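Local coordinates for protein putative hydrolase (Bacteroides ovatus, PDB 4HBS) that is of unknown function but folds as a five-bladed beta-propeller and is probably a hydrolase, perhaps one related to glycoside hydrolases, at residues G257-Y262 / W273-P278; V39-K44 / Y398-F403. One frame throughout, in Å; residues are numbered along the deposited sequence.

Interaction 1: G257-Y262 / W273-P278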
loop_
_atom_site.group_PDB
_atom_site.type_symbol
_atom_site.label_atom_id
_atom_site.label_comp_id
_atom_site.label_asym_id
_atom_site.label_seq_id
_atom_site.Cartn_x
_atom_site.Cartn_y
_atom_site.Cartn_z
ATOM N N GLY A 257 12.819 -15.221 -2.515
ATOM C CA GLY A 257 12.665 -16.477 -3.243
ATOM C C GLY A 257 12.963 -17.754 -2.464
ATOM O O GLY A 257 12.863 -18.842 -3.039
ATOM N N SER A 258 13.336 -17.654 -1.141
ATOM C CA SER A 258 13.596 -18.813 -0.261
ATOM C C SER A 258 12.378 -19.675 -0.111
ATOM O O SER A 258 11.286 -19.246 -0.477
ATOM C CB SER A 258 13.964 -18.351 1.144
ATOM O OG SER A 258 14.933 -17.328 1.173
ATOM N N GLN A 259 12.527 -20.842 0.530
ATOM C CA GLN A 259 11.389 -21.716 0.798
ATOM C C GLN A 259 10.459 -21.040 1.800
ATOM O O GLN A 259 10.919 -20.480 2.802
ATOM C CB GLN A 259 11.843 -23.088 1.327
ATOM C CG GLN A 259 10.688 -24.005 1.734
ATOM C CD GLN A 259 10.991 -25.456 1.467
ATOM O OE1 GLN A 259 11.791 -26.078 2.171
ATOM N NE2 GLN A 259 10.375 -26.031 0.433
ATOM N N TRP A 260 9.159 -21.060 1.506
ATOM C CA TRP A 260 8.157 -20.471 2.382
ATOM C C TRP A 260 7.612 -21.526 3.313
ATOM O O TRP A 260 7.504 -22.695 2.927
ATOM C CB TRP A 260 6.999 -19.864 1.570
ATOM C CG TRP A 260 7.308 -18.563 0.905
ATOM C CD1 TRP A 260 8.539 -18.050 0.618
ATOM C CD2 TRP A 260 6.355 -17.644 0.368
ATOM N NE1 TRP A 260 8.409 -16.838 -0.018
ATOM C CE2 TRP A 260 7.078 -16.562 -0.182
ATOM C CE3 TRP A 260 4.954 -17.622 0.305
ATOM C CZ2 TRP A 260 6.445 -15.459 -0.758
ATOM C CZ3 TRP A 260 4.331 -16.533 -0.270
ATOM C CH2 TRP A 260 5.073 -15.487 -0.832
ATOM N N GLU A 261 7.285 -21.120 4.546
ATOM C CA GLU A 261 6.629 -21.980 5.523
ATOM C C GLU A 261 5.514 -21.163 6.143
ATOM O O GLU A 261 5.656 -19.955 6.327
ATOM C CB GLU A 261 7.581 -22.592 6.545
ATOM C CG GLU A 261 8.527 -21.630 7.220
ATOM C CD GLU A 261 9.351 -22.273 8.322
ATOM O OE1 GLU A 261 9.395 -23.524 8.393
ATOM O OE2 GLU A 261 9.949 -21.518 9.122
ATOM N N TYR A 262 4.378 -21.810 6.379
ATOM C CA TYR A 262 3.135 -21.184 6.794
ATOM C C TYR A 262 2.783 -21.526 8.225
ATOM O O TYR A 262 2.825 -22.695 8.599
ATOM C CB TYR A 262 2.010 -21.659 5.838
ATOM C CG TYR A 262 2.376 -21.478 4.377
ATOM C CD1 TYR A 262 3.107 -22.446 3.696
ATOM C CD2 TYR A 262 2.067 -20.303 3.701
ATOM C CE1 TYR A 262 3.525 -22.248 2.382
ATOM C CE2 TYR A 262 2.460 -20.103 2.378
ATOM C CZ TYR A 262 3.176 -21.088 1.715
ATOM O OH TYR A 262 3.586 -20.923 0.414
ATOM N N TRP A 273 4.808 -24.406 12.181
ATOM C CA TRP A 273 5.273 -23.998 10.855
ATOM C C TRP A 273 5.286 -25.210 9.909
ATOM O O TRP A 273 5.870 -26.241 10.251
ATOM C CB TRP A 273 6.669 -23.364 10.944
ATOM C CG TRP A 273 6.665 -22.040 11.643
ATOM C CD1 TRP A 273 6.963 -21.796 12.953
ATOM C CD2 TRP A 273 6.264 -20.787 11.080
ATOM N NE1 TRP A 273 6.811 -20.458 13.231
ATOM C CE2 TRP A 273 6.367 -19.816 12.101
ATOM C CE3 TRP A 273 5.835 -20.385 9.804
ATOM C CZ2 TRP A 273 6.059 -18.467 11.880
ATOM C CZ3 TRP A 273 5.579 -19.048 9.578
ATOM C CH2 TRP A 273 5.661 -18.107 10.614
ATOM N N THR A 274 4.618 -25.097 8.743
ATOM C CA THR A 274 4.578 -26.163 7.737
ATOM C C THR A 274 5.008 -25.612 6.400
ATOM O O THR A 274 4.735 -24.454 6.104
ATOM C CB THR A 274 3.187 -26.801 7.634
ATOM O OG1 THR A 274 3.304 -27.985 6.855
ATOM C CG2 THR A 274 2.176 -25.916 6.965
ATOM N N THR A 275 5.621 -26.450 5.568
ATOM C CA THR A 275 6.057 -26.041 4.239
ATOM C C THR A 275 4.895 -26.090 3.232
ATOM O O THR A 275 5.010 -25.477 2.165
ATOM C CB THR A 275 7.222 -26.904 3.788
ATOM O OG1 THR A 275 6.946 -28.270 4.116
ATOM C CG2 THR A 275 8.527 -26.468 4.424
ATOM N N GLN A 276 3.775 -26.784 3.568
ATOM C CA GLN A 276 2.633 -26.901 2.659
ATOM C C GLN A 276 1.725 -25.677 2.722
ATOM O O GLN A 276 1.322 -25.259 3.806
ATOM C CB GLN A 276 1.812 -28.174 2.980
ATOM C CG GLN A 276 0.743 -28.544 1.929
ATOM C CD GLN A 276 1.334 -28.840 0.562
ATOM O OE1 GLN A 276 2.004 -29.862 0.363
ATOM N NE2 GLN A 276 1.093 -27.964 -0.418
ATOM N N TYR A 277 1.378 -25.124 1.541
ATOM C CA TYR A 277 0.464 -23.985 1.432
ATOM C C TYR A 277 -0.899 -24.391 2.017
ATOM O O TYR A 277 -1.432 -25.425 1.616
ATOM C CB TYR A 277 0.333 -23.548 -0.033
ATOM C CG TYR A 277 -0.792 -22.568 -0.275
ATOM C CD1 TYR A 277 -0.669 -21.228 0.088
ATOM C CD2 TYR A 277 -1.989 -22.980 -0.854
ATOM C CE1 TYR A 277 -1.707 -20.323 -0.125
ATOM C CE2 TYR A 277 -3.033 -22.082 -1.074
ATOM C CZ TYR A 277 -2.888 -20.756 -0.707
ATOM O OH TYR A 277 -3.917 -19.879 -0.919
ATOM N N PRO A 278 -1.454 -23.642 2.994
ATOM C CA PRO A 278 -2.702 -24.085 3.624
ATOM C C PRO A 278 -3.942 -23.831 2.799
ATOM O O PRO A 278 -3.966 -22.914 1.981
ATOM C CB PRO A 278 -2.750 -23.234 4.900
ATOM C CG PRO A 278 -2.088 -21.987 4.511
ATOM C CD PRO A 278 -0.951 -22.413 3.638
#

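Interaction 2: V39-K44 / Y398-F403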
loop_
_atom_site.group_PDB
_atom_site.type_symbol
_atom_site.label_atom_id
_atom_site.label_comp_id
_atom_site.label_asym_id
_atom_site.label_seq_id
_atom_site.Cartn_x
_atom_site.Cartn_y
_atom_site.Cartn_z
ATOM N N VAL A 39 -2.689 13.281 15.978
ATOM C CA VAL A 39 -2.910 12.922 14.576
ATOM C C VAL A 39 -2.871 14.191 13.747
ATOM O O VAL A 39 -3.459 15.202 14.142
ATOM C CB VAL A 39 -4.258 12.190 14.389
ATOM C CG1 VAL A 39 -4.454 11.774 12.938
ATOM C CG2 VAL A 39 -4.366 10.980 15.303
ATOM N N TYR A 40 -2.213 14.128 12.582
ATOM C CA TYR A 40 -2.068 15.267 11.687
ATOM C C TYR A 40 -2.369 14.910 10.276
ATOM O O TYR A 40 -2.081 13.788 9.868
ATOM C CB TYR A 40 -0.618 15.763 11.695
ATOM C CG TYR A 40 -0.120 16.292 13.010
ATOM C CD1 TYR A 40 0.382 15.435 13.980
ATOM C CD2 TYR A 40 -0.044 17.659 13.249
ATOM C CE1 TYR A 40 0.850 15.919 15.203
ATOM C CE2 TYR A 40 0.446 18.160 14.456
ATOM C CZ TYR A 40 0.898 17.286 15.429
ATOM O OH TYR A 40 1.365 17.763 16.627
ATOM N N LYS A 41 -2.837 15.887 9.494
ATOM C CA LYS A 41 -2.984 15.748 8.056
ATOM C C LYS A 41 -1.645 16.189 7.463
ATOM O O LYS A 41 -1.237 17.314 7.746
ATOM C CB LYS A 41 -4.110 16.656 7.516
ATOM C CG LYS A 41 -5.506 16.311 7.935
ATOM C CD LYS A 41 -6.487 17.417 7.488
ATOM C CE LYS A 41 -7.931 16.951 7.434
ATOM N NZ LYS A 41 -8.874 17.951 8.021
ATOM N N ASP A 42 -0.946 15.357 6.682
ATOM C CA ASP A 42 0.313 15.807 6.060
ATOM C C ASP A 42 -0.060 16.582 4.771
ATOM O O ASP A 42 -0.341 15.964 3.741
ATOM C CB ASP A 42 1.275 14.621 5.780
ATOM C CG ASP A 42 2.680 15.033 5.377
ATOM O OD1 ASP A 42 2.831 16.098 4.753
ATOM O OD2 ASP A 42 3.629 14.284 5.691
ATOM N N LEU A 43 -0.090 17.938 4.842
ATOM C CA LEU A 43 -0.488 18.755 3.693
ATOM C C LEU A 43 0.625 18.828 2.660
ATOM O O LEU A 43 0.324 19.050 1.485
ATOM C CB LEU A 43 -0.921 20.156 4.110
ATOM C CG LEU A 43 -1.975 20.265 5.235
ATOM C CD1 LEU A 43 -2.376 21.700 5.434
ATOM C CD2 LEU A 43 -3.206 19.414 4.952
ATOM N N LYS A 44 1.905 18.617 3.076
ATOM C CA LYS A 44 3.061 18.606 2.158
ATOM C C LYS A 44 2.933 17.442 1.189
ATOM O O LYS A 44 3.136 17.621 -0.012
ATOM C CB LYS A 44 4.377 18.472 2.955
ATOM C CG LYS A 44 5.654 18.750 2.188
ATOM C CD LYS A 44 6.877 18.519 3.087
ATOM C CE LYS A 44 7.823 19.689 3.129
ATOM N NZ LYS A 44 8.739 19.736 1.953
ATOM N N TYR A 398 -4.338 10.248 0.520
ATOM C CA TYR A 398 -4.330 11.336 1.487
ATOM C C TYR A 398 -3.432 10.845 2.604
ATOM O O TYR A 398 -3.526 9.673 2.964
ATOM C CB TYR A 398 -5.751 11.671 1.937
ATOM C CG TYR A 398 -6.495 12.468 0.892
ATOM C CD1 TYR A 398 -6.170 13.800 0.640
ATOM C CD2 TYR A 398 -7.501 11.887 0.125
ATOM C CE1 TYR A 398 -6.865 14.551 -0.307
ATOM C CE2 TYR A 398 -8.197 12.628 -0.836
ATOM C CZ TYR A 398 -7.890 13.967 -1.028
ATOM O OH TYR A 398 -8.548 14.713 -1.971
ATOM N N PHE A 399 -2.495 11.685 3.067
ATOM C CA PHE A 399 -1.493 11.293 4.046
ATOM C C PHE A 399 -1.766 11.839 5.461
ATOM O O PHE A 399 -2.303 12.940 5.629
ATOM C CB PHE A 399 -0.121 11.751 3.557
ATOM C CG PHE A 399 0.260 11.086 2.259
ATOM C CD1 PHE A 399 -0.207 11.579 1.042
ATOM C CD2 PHE A 399 1.010 9.919 2.251
ATOM C CE1 PHE A 399 0.143 10.970 -0.156
ATOM C CE2 PHE A 399 1.338 9.294 1.046
ATOM C CZ PHE A 399 0.909 9.832 -0.147
ATOM N N TYR A 400 -1.390 11.034 6.475
ATOM C CA TYR A 400 -1.526 11.369 7.898
ATOM C C TYR A 400 -0.265 10.993 8.652
ATOM O O TYR A 400 0.421 10.071 8.250
ATOM C CB TYR A 400 -2.725 10.621 8.538
ATOM C CG TYR A 400 -4.029 10.862 7.823
ATOM C CD1 TYR A 400 -4.355 10.153 6.672
ATOM C CD2 TYR A 400 -4.921 11.830 8.268
ATOM C CE1 TYR A 400 -5.532 10.402 5.981
ATOM C CE2 TYR A 400 -6.093 12.108 7.567
ATOM C CZ TYR A 400 -6.398 11.386 6.428
ATOM O OH TYR A 400 -7.539 11.682 5.725
ATOM N N ARG A 401 0.023 11.679 9.752
ATOM C CA ARG A 401 1.140 11.351 10.647
ATOM C C ARG A 401 0.572 11.230 12.056
ATOM O O ARG A 401 -0.238 12.079 12.454
ATOM C CB ARG A 401 2.249 12.399 10.594
ATOM C CG ARG A 401 2.784 12.640 9.194
ATOM C CD ARG A 401 4.292 12.741 9.129
ATOM N NE ARG A 401 4.734 12.842 7.733
ATOM C CZ ARG A 401 5.954 12.556 7.276
ATOM N NH1 ARG A 401 6.909 12.145 8.109
ATOM N NH2 ARG A 401 6.230 12.680 5.983
ATOM N N VAL A 402 0.916 10.149 12.770
ATOM C CA VAL A 402 0.458 9.909 14.135
ATOM C C VAL A 402 1.673 9.989 15.028
ATOM O O VAL A 402 2.589 9.177 14.885
ATOM C CB VAL A 402 -0.277 8.551 14.302
ATOM C CG1 VAL A 402 -0.922 8.441 15.679
ATOM C CG2 VAL A 402 -1.321 8.343 13.209
ATOM N N PHE A 403 1.701 10.975 15.934
ATOM C CA PHE A 403 2.794 11.122 16.898
ATOM C C PHE A 403 2.344 10.615 18.252
ATOM O O PHE A 403 1.189 10.820 18.646
ATOM C CB PHE A 403 3.238 12.565 17.014
ATOM C CG PHE A 403 3.920 13.082 15.780
ATOM C CD1 PHE A 403 3.184 13.428 14.657
ATOM C CD2 PHE A 403 5.292 13.306 15.768
ATOM C CE1 PHE A 403 3.809 13.946 13.530
ATOM C CE2 PHE A 403 5.918 13.825 14.641
ATOM C CZ PHE A 403 5.175 14.135 13.525
#

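Interaction 1: G257-Y262 / W273-P278
Tyr262 holds its CG beside the backbone N and opposite the carbonyl carbon (chi1 -51°), which lays its ring against the turn at Gln276-Pro278. Glu261 instead places CG between its N and carbonyl carbon (chi1 49°), and its extended chain runs across Trp273. Both residues belong to a beta hairpin made of strands 260-265 and 271-274, the outer edge of one propeller blade. Tyr262 and Thr274 form an antiparallel hydrogen-bonded pair. Tyr262 N gives a hydrogen bond to Thr274 O at 2.7 Å, and Thr274 N returns one to Tyr262 O at 3.0 Å.

Beyond Thr274 the chain leaves the sheet and passes along one face and the edge of the Tyr262 ring. Tyr277 CA and Pro278 CD both sit over one face of that ring in CH-pi contacts, with Pro278 CD 3.5 Å from Tyr262 CG. The Tyr277 ring turns its edge to the Tyr262 face in a T-shaped pair, the planes at 84°. Thr275 O lies at the Tyr262 ring edge, in its plane. The two phenols are tied to the same neighbouring stretch: Tyr262 OH and His220 NE2 are hydrogen-bonded, as are Tyr277 OH and Leu222 N. The His220 ring also stacks on Tyr277. These contacts join the segment after the hairpin to the residues at 220-222.

Glu261 and Trp273 cross at about a right angle. Glu261 OE2 lies over one face of the Trp273 ring, offset toward the rim, while OE1 comes nearest Trp273 CB. OE2 also forms a salt bridge with Arg250. Arg250 makes a cation-pi contact with Trp273, so acid, base and indole form one cluster. The indole reaches back to the backbone as well: Trp273 CZ3 meets Glu261 O edge-on at 3.4 Å.

Interaction 2: V39-K44 / Y398-F403
Val39-Asp42 and Phe399-Phe403 pair as antiparallel strands near the two ends of the chain, the "velcro" type of closure known from beta-propellers. Tyr40 and Arg401 exchange two backbone hydrogen bonds. Asp42 N adds a third to Phe399 O at 3.0 Å.

The tightly packed part is the face bearing Tyr40 and Arg401. Tyr40 CE1 touches Phe403 CD1 at 3.5 Å, and the two rings meet obliquely. Leu24 touches both. Nearby, the Arg401 chain bends at chi2 (-137°), and this swings the guanidinium toward Asp42. Arg401 NE forms a salt bridge with Asp42 OD2 at 2.7 Å, and Arg401 NH2 adds a weak hydrogen bond to the same oxygen. NE meets OD2 on its anti side, tilted out of the carboxylate plane. Between the two segments, the Lys41-Tyr400 pair is looser. Lys41 CG only grazes Tyr400 CE2 at 4.3 Å, and Lys41 is the partly exposed end of that face, with a long, weak ion pair to Asp346.

Arg401 NH1 also forms a salt bridge with Glu370 and a hydrogen bond to Leu365 O. A leucine here would probably leave the carboxylates of Asp42 and Glu370 without this shared positive partner. Asp42 is the N-cap of helix 43-48, and its OD1 accepts Tyr45 N. One carboxylate thus serves both the helix start and the strand closure, and its charge is probably balanced in large part by Arg401.

After strand 24-26 the chain forms 39-44, then runs through the other blades before 398-403 returns to pair with it. Interaction 2 thus closes a loop of 353 residues that takes in most of the propeller. Interaction 1 is nested inside that loop. It closes a short one of 10 residues, between neighbouring strands of a single blade, and the two loops do not cross. Interaction 2 joins the N-terminal and C-terminal strands within one blade, consistent with closure of the ring. Interaction 1 finishes the outer edge of another blade. They lie on opposite sides of the chain's centre, their own centres about 37 Å apart, and do not touch.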